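Local coordinates for maltose/maltodextrin-binding protein (Thermus thermophilus, PDB 2GH9) that binds maltotriose and probably related maltodextrins, consistent with a periplasmic sugar receptor of an uptake system, at residues A[235-241]-A[300-305]; A[248-252]-A[324-328]. All blocks are in the same frame, centred on the assembly; numbering follows the deposited sequence.

How the contacts relate
The two contacts lie side by side, centres about 15 Å apart. Their segments alternate along the chain: 235-241, 248-252, 300-305, 324-328. Helix 237-242 of contact 1 is followed by strand 247-250 of contact 2. Helix 293-302 of contact 1 then precedes helix 320-326 of contact 2. Leu237 joins the two contacts, since its CD1 packs 4.1 Å from Phe325 CE2 and 4.3 Å from Ile249 CD1. Contact 1 reaches the bound glycan through Trp235 and Arg305. Contact 2 lies farther from the sugar, with the Phe325 side chain about 11 Å from a bound glucose. Helix 320-326 there packs on an edge strand of the four-stranded sheet. Apolar packing runs from the sheet edge to the segments lining the sugar pocket.

Contact 1 of 2, residues A[235-241]-A[300-305]; sequences WALGDYK and NQAGGR. With GLC (alpha-D-glucopyranose), chain B; GLC (alpha-D-glucopyranose), chain C.
Lys241 closes the C-terminal end of helix 293-302 with its ammonium group. NZ donates to Gln301 O at 2.9 Å and to Gly303 O at 2.8 Å, from well above each carbonyl plane. A third bond goes to a water, which may donate to Asn300 OD1. The positive charge probably suits the negative helix end. The lysine chain is extended beyond CG, carrying NZ to these carbonyls. Two glycines let the backbones touch, Gly238 CA 3.6 Å from Gly303 CA. At the other end, Trp235 CB sits over the face of the Arg305 guanidinium, 3.3 Å from NH2. Trp235 CG lies between its backbone N and carbonyl carbon (chi1 54°), and the indole leads away to the glycan. One indole face lies against two glucose units. Arg305 NH1 and NH2 bond O3 (3.0 Å) and O2 (2.9 Å) of the chain B glucose. Glu13 and Glu113 form salt bridges with the same guanidinium. With the indole of Trp235 cut back to an alanine, both glucose units would probably lose the flat surface they rest on. An aromatic face beside a charged side chain that grips hydroxyls is characteristic of sugar-binding pockets in periplasmic binding proteins.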
loop_
_atom_site.group_PDB
_atom_site.type_symbol
_atom_site.label_atom_id
_atom_site.label_comp_id
_atom_site.label_asym_id
_atom_site.label_seq_id
_atom_site.Cartn_x
_atom_site.Cartn_y
_atom_site.Cartn_z
ATOM N N TRP A 235 -4.195 -2.342 6.131
ATOM C CA TRP A 235 -3.762 -3.736 6.173
ATOM C C TRP A 235 -3.325 -4.215 7.548
ATOM O O TRP A 235 -3.238 -5.430 7.765
ATOM C CB TRP A 235 -2.597 -3.991 5.189
ATOM C CG TRP A 235 -1.455 -3.075 5.399
ATOM C CD1 TRP A 235 -0.439 -3.197 6.312
ATOM C CD2 TRP A 235 -1.228 -1.856 4.702
ATOM N NE1 TRP A 235 0.412 -2.107 6.216
ATOM C CE2 TRP A 235 -0.056 -1.275 5.234
ATOM C CE3 TRP A 235 -1.909 -1.188 3.672
ATOM C CZ2 TRP A 235 0.469 -0.080 4.744
ATOM C CZ3 TRP A 235 -1.382 -0.007 3.188
ATOM C CH2 TRP A 235 -0.208 0.541 3.738
ATOM N N ALA A 236 -2.994 -3.278 8.443
ATOM C CA ALA A 236 -2.467 -3.582 9.780
ATOM C C ALA A 236 -3.581 -3.617 10.851
ATOM O O ALA A 236 -3.359 -4.088 11.966
ATOM C CB ALA A 236 -1.409 -2.537 10.160
ATOM N N LEU A 237 -4.766 -3.126 10.487
ATOM C CA LEU A 237 -5.861 -2.909 11.417
ATOM C C LEU A 237 -6.491 -4.184 11.942
ATOM O O LEU A 237 -6.971 -4.182 13.067
ATOM C CB LEU A 237 -6.935 -2.013 10.799
ATOM C CG LEU A 237 -6.498 -0.570 10.571
ATOM C CD1 LEU A 237 -7.604 0.309 9.980
ATOM C CD2 LEU A 237 -5.941 0.064 11.851
ATOM N N GLY A 238 -6.474 -5.256 11.142
ATOM C CA GLY A 238 -6.963 -6.559 11.577
ATOM C C GLY A 238 -6.292 -6.987 12.875
ATOM O O GLY A 238 -6.970 -7.329 13.848
ATOM N N ASP A 239 -4.964 -6.929 12.880
ATOM C CA ASP A 239 -4.171 -7.308 14.051
ATOM C C ASP A 239 -4.287 -6.310 15.194
ATOM O O ASP A 239 -4.217 -6.717 16.350
ATOM C CB ASP A 239 -2.711 -7.521 13.676
ATOM C CG ASP A 239 -2.514 -8.667 12.694
ATOM O OD1 ASP A 239 -3.098 -9.744 12.927
ATOM O OD2 ASP A 239 -1.751 -8.506 11.708
ATOM N N TYR A 240 -4.501 -5.024 14.884
ATOM C CA TYR A 240 -4.804 -4.016 15.919
ATOM C C TYR A 240 -6.194 -4.197 16.550
ATOM O O TYR A 240 -6.342 -4.017 17.772
ATOM C CB TYR A 240 -4.661 -2.559 15.406
ATOM C CG TYR A 240 -3.320 -2.204 14.783
ATOM C CD1 TYR A 240 -2.200 -3.033 14.941
ATOM C CD2 TYR A 240 -3.167 -1.028 14.049
ATOM C CE1 TYR A 240 -0.982 -2.728 14.354
ATOM C CE2 TYR A 240 -1.939 -0.703 13.465
ATOM C CZ TYR A 240 -0.854 -1.559 13.621
ATOM O OH TYR A 240 0.362 -1.267 13.052
ATOM N N LYS A 241 -7.211 -4.497 15.732
ATOM C CA LYS A 241 -8.542 -4.823 16.247
ATOM C C LYS A 241 -8.456 -6.078 17.132
ATOM O O LYS A 241 -9.030 -6.117 18.220
ATOM C CB LYS A 241 -9.566 -5.050 15.114
ATOM C CG LYS A 241 -9.949 -3.832 14.294
ATOM C CD LYS A 241 -10.791 -4.222 13.065
ATOM C CE LYS A 241 -11.394 -2.990 12.387
ATOM N NZ LYS A 241 -12.216 -3.308 11.177
ATOM N N ASN A 300 -13.519 -5.572 5.297
ATOM C CA ASN A 300 -13.231 -4.328 6.016
ATOM C C ASN A 300 -13.441 -4.506 7.503
ATOM O O ASN A 300 -12.654 -4.029 8.323
ATOM C CB ASN A 300 -14.097 -3.178 5.498
ATOM C CG ASN A 300 -13.949 -1.889 6.337
ATOM O OD1 ASN A 300 -14.705 -1.670 7.256
ATOM N ND2 ASN A 300 -12.934 -1.083 6.041
ATOM N N GLN A 301 -14.505 -5.217 7.854
ATOM C CA GLN A 301 -14.855 -5.396 9.256
ATOM C C GLN A 301 -13.845 -6.274 9.959
ATOM O O GLN A 301 -13.456 -5.966 11.081
ATOM C CB GLN A 301 -16.291 -5.908 9.387
ATOM C CG GLN A 301 -17.309 -4.873 8.886
ATOM C CD GLN A 301 -17.200 -3.542 9.619
ATOM O OE1 GLN A 301 -16.690 -2.543 9.072
ATOM N NE2 GLN A 301 -17.675 -3.513 10.867
ATOM N N ALA A 302 -13.350 -7.298 9.261
ATOM C CA ALA A 302 -12.307 -8.187 9.789
ATOM C C ALA A 302 -10.970 -7.475 9.966
ATOM O O ALA A 302 -10.229 -7.721 10.950
ATOM C CB ALA A 302 -12.120 -9.352 8.854
ATOM N N GLY A 303 -10.663 -6.602 9.008
ATOM C CA GLY A 303 -9.391 -5.889 8.967
ATOM C C GLY A 303 -9.575 -4.387 8.954
ATOM O O GLY A 303 -9.745 -3.759 10.016
ATOM N N GLY A 304 -9.517 -3.805 7.764
ATOM C CA GLY A 304 -9.767 -2.384 7.603
ATOM C C GLY A 304 -9.567 -1.722 6.256
ATOM O O GLY A 304 -9.770 -0.506 6.134
ATOM N N ARG A 305 -9.174 -2.475 5.239
ATOM C CA ARG A 305 -8.983 -1.891 3.904
ATOM C C ARG A 305 -10.346 -1.486 3.332
ATOM O O ARG A 305 -11.366 -2.095 3.645
ATOM C CB ARG A 305 -8.273 -2.866 2.953
ATOM C CG ARG A 305 -6.959 -3.397 3.500
ATOM C CD ARG A 305 -6.267 -4.199 2.489
ATOM N NE ARG A 305 -5.427 -5.243 3.070
ATOM C CZ ARG A 305 -4.198 -5.526 2.672
ATOM N NH1 ARG A 305 -3.609 -4.839 1.689
ATOM N NH2 ARG A 305 -3.543 -6.509 3.250
HETATM C C1 GLC B . 1.473 -7.192 4.369
HETATM C C2 GLC B . 0.194 -6.480 3.933
HETATM C C3 GLC B . 0.492 -5.568 2.760
HETATM C C4 GLC B . 1.593 -4.571 3.154
HETATM C C5 GLC B . 2.869 -5.301 3.602
HETATM C C6 GLC B . 3.912 -4.317 4.166
HETATM O O1 GLC B . 1.841 -8.116 3.348
HETATM O O2 GLC B . -0.842 -7.436 3.615
HETATM O O3 GLC B . -0.684 -4.876 2.309
HETATM O O4 GLC B . 1.974 -3.837 2.003
HETATM O O5 GLC B . 2.535 -6.259 4.604
HETATM O O6 GLC B . 5.087 -5.000 4.644
HETATM C C1 GLC C . 1.784 -2.415 2.088
HETATM C C2 GLC C . 1.009 -1.962 0.864
HETATM C C3 GLC C . 1.883 -2.157 -0.396
HETATM C C4 GLC C . 3.260 -1.524 -0.268
HETATM C C5 GLC C . 3.923 -1.965 1.034
HETATM C C6 GLC C . 5.240 -1.212 1.260
HETATM O O2 GLC C . -0.180 -2.745 0.728
HETATM O O3 GLC C . 1.216 -1.650 -1.531
HETATM O O4 GLC C . 4.077 -1.898 -1.395
HETATM O O5 GLC C . 3.042 -1.733 2.158
HETATM O O6 GLC C . 6.162 -1.964 2.054
HETATM O O HOH W 1 -13.332 -1.212 9.623
#

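Contact 2 of 2, residues A[248-252]-A[324-328]; sequences GIAPF and GFSKV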
loop_
_atom_site.group_PDB
_atom_site.type_symbol
_atom_site.label_atom_id
_atom_site.label_comp_id
_atom_site.label_asym_id
_atom_site.label_seq_id
_atom_site.Cartn_x
_atom_site.Cartn_y
_atom_site.Cartn_z
ATOM N N GLY A 248 -7.108 5.696 16.508
ATOM C CA GLY A 248 -7.690 6.672 15.608
ATOM C C GLY A 248 -6.855 6.773 14.332
ATOM O O GLY A 248 -5.694 6.410 14.313
ATOM N N ILE A 249 -7.488 7.256 13.274
ATOM C CA ILE A 249 -6.864 7.484 11.980
ATOM C C ILE A 249 -6.896 8.980 11.695
ATOM O O ILE A 249 -7.968 9.621 11.761
ATOM C CB ILE A 249 -7.641 6.732 10.874
ATOM C CG1 ILE A 249 -7.549 5.221 11.127
ATOM C CG2 ILE A 249 -7.113 7.107 9.452
ATOM C CD1 ILE A 249 -8.655 4.403 10.509
ATOM N N ALA A 250 -5.723 9.525 11.357
ATOM C CA ALA A 250 -5.571 10.940 11.040
ATOM C C ALA A 250 -4.526 11.104 9.925
ATOM O O ALA A 250 -3.689 10.219 9.719
ATOM C CB ALA A 250 -5.150 11.711 12.284
ATOM N N PRO A 251 -4.582 12.236 9.190
ATOM C CA PRO A 251 -3.495 12.547 8.270
ATOM C C PRO A 251 -2.201 12.742 9.052
ATOM O O PRO A 251 -2.231 13.133 10.201
ATOM C CB PRO A 251 -3.925 13.849 7.574
ATOM C CG PRO A 251 -5.182 14.316 8.248
ATOM C CD PRO A 251 -5.642 13.263 9.216
ATOM N N PHE A 252 -1.076 12.442 8.421
ATOM C CA PHE A 252 0.198 12.716 9.027
ATOM C C PHE A 252 0.438 14.215 8.902
ATOM O O PHE A 252 0.050 14.792 7.920
ATOM C CB PHE A 252 1.314 11.926 8.365
ATOM C CG PHE A 252 2.567 11.881 9.192
ATOM C CD1 PHE A 252 2.697 10.953 10.230
ATOM C CD2 PHE A 252 3.553 12.810 9.008
ATOM C CE1 PHE A 252 3.822 10.934 11.018
ATOM C CE2 PHE A 252 4.692 12.789 9.794
ATOM C CZ PHE A 252 4.822 11.863 10.800
ATOM N N GLY A 324 -12.385 7.661 8.794
ATOM C CA GLY A 324 -11.000 8.088 8.970
ATOM C C GLY A 324 -10.229 8.144 7.654
ATOM O O GLY A 324 -9.616 9.156 7.311
ATOM N N PHE A 325 -10.258 7.064 6.898
ATOM C CA PHE A 325 -9.551 7.060 5.613
ATOM C C PHE A 325 -10.170 7.919 4.507
ATOM O O PHE A 325 -9.446 8.342 3.580
ATOM C CB PHE A 325 -9.275 5.629 5.142
ATOM C CG PHE A 325 -8.131 4.988 5.861
ATOM C CD1 PHE A 325 -6.818 5.277 5.493
ATOM C CD2 PHE A 325 -8.349 4.141 6.920
ATOM C CE1 PHE A 325 -5.762 4.717 6.167
ATOM C CE2 PHE A 325 -7.287 3.572 7.597
ATOM C CZ PHE A 325 -5.990 3.878 7.216
ATOM N N SER A 326 -11.462 8.228 4.613
ATOM C CA SER A 326 -12.117 9.164 3.685
ATOM C C SER A 326 -11.572 10.591 3.798
ATOM O O SER A 326 -11.710 11.400 2.882
ATOM C CB SER A 326 -13.653 9.174 3.886
ATOM O OG SER A 326 -14.078 10.150 4.846
ATOM N N LYS A 327 -10.946 10.905 4.923
ATOM C CA LYS A 327 -10.360 12.203 5.121
ATOM C C LYS A 327 -8.884 12.203 4.713
ATOM O O LYS A 327 -8.276 13.260 4.597
ATOM C CB LYS A 327 -10.553 12.632 6.581
ATOM C CG LYS A 327 -12.049 12.946 6.940
ATOM C CD LYS A 327 -12.499 14.271 6.285
ATOM C CE LYS A 327 -14.054 14.399 6.089
ATOM N NZ LYS A 327 -14.591 13.663 4.895
ATOM N N VAL A 328 -8.323 11.014 4.494
ATOM C CA VAL A 328 -6.926 10.859 4.105
ATOM C C VAL A 328 -6.801 10.657 2.598
ATOM O O VAL A 328 -5.937 11.266 1.965
ATOM C CB VAL A 328 -6.237 9.690 4.884
ATOM C CG1 VAL A 328 -4.831 9.429 4.337
ATOM C CG2 VAL A 328 -6.201 9.969 6.370
HETATM O O HOH W 2 -9.037 10.979 9.444
#
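Ile249 carries this contact and meets Phe325 and Val328 with different parts of its side chain. Its CG2 stands over the centre of the Phe325 ring, 4.0 Å from the centroid and only 8° off the ring normal. This is a CH-pi contact. CG2 is anti to the backbone N, while CG1 lies beside that N (chi1 -64°). The CG1 branch therefore runs on past the ring, and CD1 comes to 3.3 Å from Phe325 CE2 at its rim. That is close packing for two carbons. Both methyl groups approach from the same side of the ring, and the two side chains cross at about a right angle. Gly324 lets the helix come this near. Its CA is 5.2 Å from Ile249 CA, and a side chain pointing from it would run into Ile249 CB.

The contact places helix 320-326 on strand 247-250, an edge strand of the four-stranded mixed sheet in this periplasmic binding protein fold. The backbone of the strand pairs with strand 116-120, through Gly248 with Tyr119 and Ala250 with Leu117. Phe325 and Ile249 also both touch Ala116 of that neighbouring strand.

Val328 extends the packing along the strand. Its CG2 does the touching. It lies 4.3 Å from Ile249 CG2 and 4.0 Å from Pro251 N. Pro251, which is exposed, meets it more loosely through CD. No direct hydrogen bond joins the two segments. A water spans them instead, donating to Ile249 O and to Gly324 O, each at 2.9 Å. It uses both of its protons in doing so, one for the strand carbonyl and one for the helix carbonyl.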